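Side-chain contacts in thermotoga maritima TmcAL (Thermotoga maritima, PDB 5Y0T), which belongs to the HIGH nucleotidyl transferase family of the HUP clan, forms a two-subunit assembly and holds adenosine-5'-rp-alpha-thio-triphosphate in a pocket: residues 254-257 with 258-262; 393-396 with 397-401. One frame throughout, in Å; residues are numbered along the deposited sequence.

Contact 1 of 2, residues 254-257 with 258-262; sequences GDFL and LSFFR
Leu257 and Phe261 meet one turn apart on the short alpha-helix 254-261, the closest approach of their side chains being Leu257 CB to Phe261 CE2 at 4.1 Å. The tighter touch is between backbone and ring: Leu257 O sits over the centre of the Phe261 ring, 3.0 Å above its plane. Phe261 CG lies beside the backbone N (chi1 -57°), which folds the ring back over this carbonyl, while the same oxygen accepts the backbone N-H of Phe261. Val318 of helix 307-318 covers Leu257, while Ala314 and Ser317 of that helix and Phe296 of helix 293-300 lie against the Phe261 ring. Along another side of the helix, Phe256 and Phe260 lie in nearly parallel planes (24°) but are slid so far apart that they barely overlap. Their centroids are 6.0 Å apart and Phe256 CE1 approaches Phe260 CD2 at 3.9 Å, so the two rings meet obliquely. Phe256 instead stacks on Phe256 of the second subunit, placing the helix at the dimer interface. The looser, solvent side belongs to Asp255, the one exposed residue among those in contact. Its carboxylate leads off the helix, and OD2 forms a salt bridge with Arg408 of the second subunit. The Asp255 carbonyl, by contrast, is gripped twice by buried Ser259. With Ser259 OG beside its own backbone N (chi1 -66°), the hydroxyl turns back along the helix and donates to Asp255 O at 2.9 Å. Ser259 N donates to the same oxygen, also at 2.9 Å, and the two donors reach Asp255 O from opposite faces of its carbonyl plane.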
ATOM      1  N   GLY A 254      -0.824   1.604  11.729  1.00 22.13           N
ATOM      2  CA  GLY A 254       0.189   0.574  11.853  1.00 20.33           C
ATOM      3  C   GLY A 254      -0.052  -0.635  10.957  1.00 27.58           C
ATOM      4  O   GLY A 254       0.870  -1.110  10.284  1.00 25.08           O
ATOM      5  N   ASP A 255      -1.277  -1.149  10.946  1.00 22.18           N
ATOM      6  CA  ASP A 255      -1.542  -2.336  10.135  1.00 22.39           C
ATOM      7  C   ASP A 255      -1.366  -2.007   8.651  1.00 20.95           C
ATOM      8  O   ASP A 255      -0.883  -2.856   7.895  1.00 25.36           O
ATOM      9  CB  ASP A 255      -2.946  -2.909  10.384  1.00 27.48           C
ATOM     10  CG  ASP A 255      -3.010  -3.835  11.597  1.00 28.28           C
ATOM     11  OD1 ASP A 255      -1.976  -4.075  12.258  1.00 24.73           O
ATOM     12  OD2 ASP A 255      -4.110  -4.352  11.882  1.00 29.93           O
ATOM     13  N   PHE A 256      -1.730  -0.786   8.230  1.00 20.69           N
ATOM     14  CA  PHE A 256      -1.501  -0.412   6.836  1.00 22.46           C
ATOM     15  C   PHE A 256      -0.018  -0.447   6.498  1.00 24.41           C
ATOM     16  O   PHE A 256       0.377  -1.048   5.499  1.00 21.00           O
ATOM     17  CB  PHE A 256      -2.041   0.983   6.467  1.00 20.72           C
ATOM     18  CG  PHE A 256      -1.956   1.251   4.987  1.00 20.58           C
ATOM     19  CD1 PHE A 256      -0.792   1.740   4.420  1.00 20.29           C
ATOM     20  CD2 PHE A 256      -3.015   0.931   4.153  1.00 20.27           C
ATOM     21  CE1 PHE A 256      -0.695   1.929   3.051  1.00 21.07           C
ATOM     22  CE2 PHE A 256      -2.925   1.123   2.775  1.00 19.10           C
ATOM     23  CZ  PHE A 256      -1.769   1.615   2.231  1.00 20.40           C
ATOM     24  N   LEU A 257       0.791   0.225   7.314  1.00 20.70           N
ATOM     25  CA  LEU A 257       2.223   0.325   7.059  1.00 21.00           C
ATOM     26  C   LEU A 257       2.857  -1.058   6.982  1.00 23.68           C
ATOM     27  O   LEU A 257       3.601  -1.380   6.045  1.00 24.24           O
ATOM     28  CB  LEU A 257       2.898   1.158   8.158  1.00 19.13           C
ATOM     29  CG  LEU A 257       2.506   2.631   8.138  1.00 26.33           C
ATOM     30  CD1 LEU A 257       3.109   3.370   9.328  1.00 25.95           C
ATOM     31  CD2 LEU A 257       2.927   3.260   6.831  1.00 25.71           C
ATOM     32  N   LEU A 258       2.523  -1.894   7.958  1.00 22.70           N
ATOM     33  CA  LEU A 258       3.123  -3.210   8.040  1.00 24.42           C
ATOM     34  C   LEU A 258       2.699  -4.059   6.839  1.00 25.38           C
ATOM     35  O   LEU A 258       3.533  -4.741   6.225  1.00 24.20           O
ATOM     36  CB  LEU A 258       2.753  -3.894   9.363  1.00 19.78           C
ATOM     37  CG  LEU A 258       3.278  -5.330   9.532  1.00 29.12           C
ATOM     38  CD1 LEU A 258       4.791  -5.367   9.348  1.00 27.14           C
ATOM     39  CD2 LEU A 258       2.897  -5.905  10.899  1.00 30.62           C
ATOM     40  N   SER A 259       1.415  -4.001   6.498  1.00 23.93           N
ATOM     41  CA  SER A 259       0.894  -4.764   5.367  1.00 22.23           C
ATOM     42  C   SER A 259       1.506  -4.274   4.052  1.00 23.95           C
ATOM     43  O   SER A 259       1.853  -5.060   3.175  1.00 22.89           O
ATOM     44  CB  SER A 259      -0.639  -4.665   5.310  1.00 19.63           C
ATOM     45  OG  SER A 259      -1.240  -5.303   6.424  1.00 27.14           O
ATOM     46  N   PHE A 260       1.639  -2.965   3.930  1.00 21.82           N
ATOM     47  CA  PHE A 260       2.234  -2.359   2.746  1.00 24.03           C
ATOM     48  C   PHE A 260       3.696  -2.842   2.566  1.00 24.88           C
ATOM     49  O   PHE A 260       4.107  -3.199   1.461  1.00 23.18           O
ATOM     50  CB  PHE A 260       2.130  -0.826   2.866  1.00 23.15           C
ATOM     51  CG  PHE A 260       2.717  -0.068   1.704  1.00 25.33           C
ATOM     52  CD1 PHE A 260       4.070   0.249   1.681  1.00 22.38           C
ATOM     53  CD2 PHE A 260       1.917   0.353   0.652  1.00 25.49           C
ATOM     54  CE1 PHE A 260       4.621   0.945   0.616  1.00 25.23           C
ATOM     55  CE2 PHE A 260       2.466   1.059  -0.424  1.00 25.42           C
ATOM     56  CZ  PHE A 260       3.823   1.350  -0.435  1.00 23.97           C
ATOM     57  N   PHE A 261       4.462  -2.927   3.652  1.00 24.40           N
ATOM     58  CA  PHE A 261       5.860  -3.371   3.542  1.00 22.82           C
ATOM     59  C   PHE A 261       5.971  -4.831   3.107  1.00 29.47           C
ATOM     60  O   PHE A 261       6.969  -5.217   2.513  1.00 29.09           O
ATOM     61  CB  PHE A 261       6.624  -3.163   4.859  1.00 23.41           C
ATOM     62  CG  PHE A 261       6.612  -1.739   5.335  1.00 26.01           C
ATOM     63  CD1 PHE A 261       6.462  -0.702   4.430  1.00 30.77           C
ATOM     64  CD2 PHE A 261       6.704  -1.442   6.682  1.00 28.84           C
ATOM     65  CE1 PHE A 261       6.419   0.619   4.851  1.00 31.36           C
ATOM     66  CE2 PHE A 261       6.655  -0.126   7.114  1.00 24.59           C
ATOM     67  CZ  PHE A 261       6.513   0.908   6.202  1.00 29.91           C
ATOM     68  N   ARG A 262       4.947  -5.638   3.374  1.00 28.83           N
ATOM     69  CA  ARG A 262       4.961  -7.027   2.916  1.00 24.80           C
ATOM     70  C   ARG A 262       4.708  -7.150   1.421  1.00 26.80           C
ATOM     71  O   ARG A 262       4.810  -8.237   0.847  1.00 32.11           O
ATOM     72  CB  ARG A 262       3.918  -7.863   3.662  1.00 36.21           C
ATOM     73  CG  ARG A 262       4.206  -8.053   5.133  1.00 36.65           C
ATOM     74  CD  ARG A 262       3.228  -9.030   5.760  1.00 29.28           C
ATOM     75  NE  ARG A 262       3.607  -9.331   7.134  1.00 28.39           N
ATOM     76  CZ  ARG A 262       3.038 -10.261   7.888  1.00 33.19           C
ATOM     77  NH1 ARG A 262       2.058 -11.011   7.401  1.00 27.20           N
ATOM     78  NH2 ARG A 262       3.472 -10.459   9.131  1.00 31.03           N
TER

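Contact 2 of 2, residues 393-396 with 397-401; sequences KATN and FYSMF
Ser399 laps back over the carbonyl of Thr395, one turn earlier, its OG donating to Thr395 O at 2.9 Å. The hydroxyl reaches this oxygen because OG lies beside its own backbone N, anti to the carbonyl carbon (chi1 -58°). Ser399 N donates to Thr395 O as well, at 3.1 Å, from the opposite face of the carbonyl plane, so one oxygen of buried Thr395 accepts from both donors of one serine. Thr395 CG2 comes no nearer to Ser399 OG than 4.4 Å; the threonine hydroxyl turns to Asp413 and Lys52. All this lies in the last turns of alpha-helix 381-399, where side chains fan outward and the i to i+4 contacts run mostly through backbone carbonyls. Phe397 CB passes 3.4 Å from Lys393 O, and Tyr398 CB passes 3.2 Å from Ala394 O, while both rings lead away from the preceding turn. Tyr398 OH is hydrogen-bonded to Ala48 O, and Lys393 NZ to Phe319 O. Beyond the serine, Phe401 folds back on Phe397: Phe401 CE2 stands 3.5 Å above the Phe397 ring plane, offset toward the rim, and Phe397 CE1 meets the Phe401 ring edge in plane.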
ATOM      1  N   LYS A 393      -1.360  13.821  -1.544  1.00 20.60           N
ATOM      2  CA  LYS A 393      -1.396  12.390  -1.261  1.00 23.05           C
ATOM      3  C   LYS A 393      -1.367  12.138   0.249  1.00 21.45           C
ATOM      4  O   LYS A 393      -2.101  11.284   0.765  1.00 19.09           O
ATOM      5  CB  LYS A 393      -0.223  11.686  -1.959  1.00 23.82           C
ATOM      6  CG  LYS A 393       0.034  10.258  -1.480  1.00 24.82           C
ATOM      7  CD  LYS A 393       0.936   9.481  -2.450  1.00 28.79           C
ATOM      8  CE  LYS A 393       2.348  10.041  -2.526  1.00 25.01           C
ATOM      9  NZ  LYS A 393       3.178   9.367  -3.586  1.00 23.07           N
ATOM     10  N   ALA A 394      -0.530  12.884   0.964  1.00 18.97           N
ATOM     11  CA  ALA A 394      -0.434  12.723   2.411  1.00 21.39           C
ATOM     12  C   ALA A 394      -1.765  13.052   3.082  1.00 18.59           C
ATOM     13  O   ALA A 394      -2.204  12.346   3.995  1.00 18.51           O
ATOM     14  CB  ALA A 394       0.679  13.598   2.981  1.00 19.10           C
ATOM     15  N   THR A 395      -2.398  14.130   2.639  1.00 19.22           N
ATOM     16  CA  THR A 395      -3.717  14.509   3.153  1.00 21.24           C
ATOM     17  C   THR A 395      -4.760  13.443   2.875  1.00 18.29           C
ATOM     18  O   THR A 395      -5.553  13.082   3.749  1.00 18.65           O
ATOM     19  CB  THR A 395      -4.194  15.866   2.538  1.00 19.18           C
ATOM     20  OG1 THR A 395      -3.223  16.874   2.827  1.00 22.08           O
ATOM     21  CG2 THR A 395      -5.528  16.312   3.110  1.00 18.51           C
ATOM     22  N   ASN A 396      -4.772  12.938   1.650  1.00 20.49           N
ATOM     23  CA  ASN A 396      -5.770  11.949   1.275  1.00 23.88           C
ATOM     24  C   ASN A 396      -5.604  10.641   2.040  1.00 21.01           C
ATOM     25  O   ASN A 396      -6.589  10.015   2.438  1.00 21.37           O
ATOM     26  CB  ASN A 396      -5.713  11.701  -0.230  1.00 20.27           C
ATOM     27  CG  ASN A 396      -6.222  12.890  -1.026  1.00 21.45           C
ATOM     28  OD1 ASN A 396      -6.917  13.758  -0.487  1.00 21.71           O
ATOM     29  ND2 ASN A 396      -5.906  12.924  -2.321  1.00 17.03           N
ATOM     30  N   PHE A 397      -4.356  10.237   2.243  1.00 19.12           N
ATOM     31  CA  PHE A 397      -4.051   9.033   2.993  1.00 15.65           C
ATOM     32  C   PHE A 397      -4.430   9.219   4.462  1.00 17.61           C
ATOM     33  O   PHE A 397      -5.118   8.396   5.056  1.00 18.47           O
ATOM     34  CB  PHE A 397      -2.571   8.700   2.851  1.00 14.61           C
ATOM     35  CG  PHE A 397      -2.130   7.493   3.640  1.00 18.62           C
ATOM     36  CD1 PHE A 397      -2.370   6.212   3.163  1.00 17.17           C
ATOM     37  CD2 PHE A 397      -1.445   7.643   4.848  1.00 16.71           C
ATOM     38  CE1 PHE A 397      -1.944   5.085   3.892  1.00 20.90           C
ATOM     39  CE2 PHE A 397      -1.017   6.530   5.582  1.00 19.22           C
ATOM     40  CZ  PHE A 397      -1.259   5.252   5.102  1.00 22.01           C
ATOM     41  N   TYR A 398      -3.982  10.320   5.044  1.00 14.75           N
ATOM     42  CA  TYR A 398      -4.311  10.634   6.439  1.00 17.34           C
ATOM     43  C   TYR A 398      -5.819  10.567   6.753  1.00 16.22           C
ATOM     44  O   TYR A 398      -6.232   9.996   7.773  1.00 20.11           O
ATOM     45  CB  TYR A 398      -3.753  12.023   6.756  1.00 18.68           C
ATOM     46  CG  TYR A 398      -4.029  12.555   8.143  1.00 20.18           C
ATOM     47  CD1 TYR A 398      -5.223  13.219   8.430  1.00 23.48           C
ATOM     48  CD2 TYR A 398      -3.069  12.463   9.145  1.00 17.29           C
ATOM     49  CE1 TYR A 398      -5.468  13.742   9.693  1.00 22.77           C
ATOM     50  CE2 TYR A 398      -3.298  13.004  10.417  1.00 20.11           C
ATOM     51  CZ  TYR A 398      -4.502  13.639  10.678  1.00 23.51           C
ATOM     52  OH  TYR A 398      -4.760  14.164  11.928  1.00 24.90           O
ATOM     53  N   SER A 399      -6.644  11.145   5.877  1.00 17.31           N
ATOM     54  CA  SER A 399      -8.083  11.254   6.131  1.00 20.17           C
ATOM     55  C   SER A 399      -8.787   9.892   6.192  1.00 21.62           C
ATOM     56  O   SER A 399      -9.851   9.773   6.802  1.00 19.77           O
ATOM     57  CB  SER A 399      -8.740  12.138   5.062  1.00 27.55           C
ATOM     58  OG  SER A 399      -8.117  13.411   5.072  1.00 32.51           O
ATOM     59  N   MET A 400      -8.195   8.867   5.577  1.00 21.34           N
ATOM     60  CA  MET A 400      -8.745   7.502   5.710  1.00 19.33           C
ATOM     61  C   MET A 400      -8.697   7.013   7.158  1.00 18.59           C
ATOM     62  O   MET A 400      -9.339   6.016   7.512  1.00 22.01           O
ATOM     63  CB  MET A 400      -7.995   6.515   4.816  1.00 18.90           C
ATOM     64  CG  MET A 400      -8.478   6.490   3.362  1.00 19.82           C
ATOM     65  SD  MET A 400     -10.255   6.204   3.243  1.00 24.75           S
ATOM     66  CE  MET A 400     -10.421   4.539   3.939  1.00 20.39           C
ATOM     67  N   PHE A 401      -7.880   7.669   7.978  1.00 16.60           N
ATOM     68  CA  PHE A 401      -7.742   7.278   9.387  1.00 21.61           C
ATOM     69  C   PHE A 401      -8.509   8.149  10.383  1.00 23.82           C
ATOM     70  O   PHE A 401      -8.407   7.935  11.594  1.00 21.14           O
ATOM     71  CB  PHE A 401      -6.257   7.202   9.740  1.00 21.70           C
ATOM     72  CG  PHE A 401      -5.529   6.207   8.893  1.00 19.84           C
ATOM     73  CD1 PHE A 401      -5.466   4.873   9.273  1.00 22.89           C
ATOM     74  CD2 PHE A 401      -4.989   6.586   7.674  1.00 18.71           C
ATOM     75  CE1 PHE A 401      -4.836   3.932   8.470  1.00 23.86           C
ATOM     76  CE2 PHE A 401      -4.353   5.664   6.858  1.00 17.79           C
ATOM     77  CZ  PHE A 401      -4.269   4.323   7.265  1.00 20.12           C
TER

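Contact 1 comes first along the chain, on helix 254-261, and contact 2 follows on the end of helix 381-399. Their centres are about 15 Å apart on the same side of the chain's centre, yet aromatic side chains join them: Phe256 CE1 lies 3.5 Å from Phe397 CE1, the two rings meeting edge-to-face. The second subunit touches both. Arg262 NH1 of one subunit hydrogen-bonds to Asn396 O of the other, and Met400 packs on Leu258 and Ser259 across the interface. The two helices, distant in sequence, thus meet within one subunit and also contribute to joining the pair.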